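PDB 6CPU: phosphodiesterase from Candida albicans, which belongs to the 3'5'-cyclic nucleotide phosphodiesterase family of the HD superfamily and carries zinc and magnesium ions in a largely helical fold. Local coordinates for residues 156-159 / 160-164. Numbering follows the deposited sequence.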
loop_
_atom_site.group_PDB
_atom_site.type_symbol
_atom_site.label_atom_id
_atom_site.label_comp_id
_atom_site.label_asym_id
_atom_site.label_seq_id
_atom_site.Cartn_x
_atom_site.Cartn_y
_atom_site.Cartn_z
ATOM N N SER A 156 -9.304 -8.439 -20.771
ATOM C CA SER A 156 -9.552 -6.998 -21.072
ATOM C C SER A 156 -10.229 -6.297 -19.892
ATOM O O SER A 156 -10.454 -6.900 -18.841
ATOM C CB SER A 156 -10.411 -6.857 -22.334
ATOM O OG SER A 156 -9.781 -7.466 -23.447
ATOM N N LYS A 157 -10.540 -5.020 -20.073
ATOM C CA LYS A 157 -11.235 -4.228 -19.065
ATOM C C LYS A 157 -12.739 -4.426 -19.161
ATOM O O LYS A 157 -13.282 -4.605 -20.251
ATOM C CB LYS A 157 -10.949 -2.750 -19.275
ATOM C CG LYS A 157 -9.501 -2.344 -19.113
ATOM C CD LYS A 157 -9.380 -0.861 -19.409
ATOM C CE LYS A 157 -7.937 -0.434 -19.434
ATOM N NZ LYS A 157 -7.803 0.993 -19.822
ATOM N N ILE A 158 -13.411 -4.350 -18.016
ATOM C CA ILE A 158 -14.865 -4.506 -17.965
ATOM C C ILE A 158 -15.516 -3.239 -18.520
ATOM O O ILE A 158 -15.237 -2.129 -18.052
ATOM C CB ILE A 158 -15.343 -4.810 -16.531
ATOM C CG1 ILE A 158 -14.721 -6.109 -16.032
ATOM C CG2 ILE A 158 -16.861 -4.916 -16.463
ATOM C CD1 ILE A 158 -14.874 -6.316 -14.544
ATOM N N ALA A 159 -16.359 -3.421 -19.540
ATOM C CA ALA A 159 -16.965 -2.316 -20.305
ATOM C C ALA A 159 -15.920 -1.408 -20.966
ATOM O O ALA A 159 -16.173 -0.235 -21.225
ATOM C CB ALA A 159 -17.900 -1.502 -19.422
ATOM N N GLY A 160 -14.750 -1.964 -21.251
ATOM C CA GLY A 160 -13.639 -1.203 -21.788
ATOM C C GLY A 160 -13.054 -0.190 -20.829
ATOM O O GLY A 160 -12.210 0.607 -21.228
ATOM N N ILE A 161 -13.473 -0.216 -19.560
ATOM C CA ILE A 161 -13.115 0.851 -18.626
ATOM C C ILE A 161 -12.548 0.377 -17.286
ATOM O O ILE A 161 -11.625 0.993 -16.745
ATOM C CB ILE A 161 -14.363 1.743 -18.404
ATOM C CG1 ILE A 161 -14.626 2.584 -19.662
ATOM C CG2 ILE A 161 -14.218 2.639 -17.194
ATOM C CD1 ILE A 161 -16.003 3.229 -19.684
ATOM N N ILE A 162 -13.094 -0.692 -16.727
ATOM C CA ILE A 162 -12.739 -1.067 -15.375
ATOM C C ILE A 162 -11.654 -2.142 -15.370
ATOM O O ILE A 162 -11.857 -3.211 -15.932
ATOM C CB ILE A 162 -13.963 -1.621 -14.611
ATOM C CG1 ILE A 162 -15.114 -0.616 -14.635
ATOM C CG2 ILE A 162 -13.564 -1.994 -13.194
ATOM C CD1 ILE A 162 -16.429 -1.213 -14.167
ATOM N N PRO A 163 -10.512 -1.871 -14.725
ATOM C CA PRO A 163 -9.432 -2.849 -14.760
ATOM C C PRO A 163 -9.647 -3.988 -13.762
ATOM O O PRO A 163 -10.268 -3.798 -12.708
ATOM C CB PRO A 163 -8.215 -2.024 -14.355
ATOM C CG PRO A 163 -8.772 -1.033 -13.407
ATOM C CD PRO A 163 -10.104 -0.653 -14.000
ATOM N N THR A 164 -9.177 -5.165 -14.123
ATOM C CA THR A 164 -9.193 -6.309 -13.232
ATOM C C THR A 164 -7.769 -6.655 -12.842
ATOM O O THR A 164 -6.802 -6.198 -13.471
ATOM C CB THR A 164 -9.802 -7.533 -13.899
ATOM O OG1 THR A 164 -8.942 -7.961 -14.957
ATOM C CG2 THR A 164 -11.183 -7.232 -14.423
HETATM O O HOH W 1 -9.761 2.364 -18.101
#
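Two successive backbone amides grip the carbonyl oxygen of Ile-158: the N of Ile-162 binds Ile-158 O at 2.9 Å and nearly straight, N-H...O 170°, while the N of Ile-161 reaches the same O at 3.0 Å from above the carbonyl plane. The return bond, from Ile-158 N to Ile-162 O at 2.8 Å, makes Ile-158 and Ile-162 an antiparallel hydrogen-bonded pair. Such a doubled grip is the signature of a classic beta bulge, in which Ile-161 and Ile-162 together face Ile-158. Here it closes a short chain reversal late in the long loop that joins helix 127-135 to helix 165-173, and the chain turns back through a type II beta turn from Lys-157 to Gly-160. Within that turn, Gly-160 N donates to Lys-157 O at 3.2 Å, well above the carbonyl plane. Ala-159, at the third position of the turn, takes the positive phi that a type II turn requires there, and Gly-160 continues with a second.

The CB atoms of Ile-158 and Ile-162 pack 4.0 Å apart, and both residues are buried against Leu-123 of helix 110-124 and Asn-133 of helix 127-135. With its CG1 placed beside the backbone N (chi1 -61°), Ile-158 extends CD1 to the CG2 methyl of Thr-164, 3.8 Å away, the two side chains crossing at about a right angle. Thr-164 is the N-cap of helix 165-173, its OG1 accepting from the N of Tyr-167. Lys-157 runs the other way: beyond CB, which lies 3.6 Å from Ile-161 N, the chain is fully extended, its CD passing alongside Gly-160 O and Ile-161 O. Its NZ donates to a water that lies 2.7 Å from Ile-161 O and probably donates to it, so that the ammonium end is linked back to the bulge through this water.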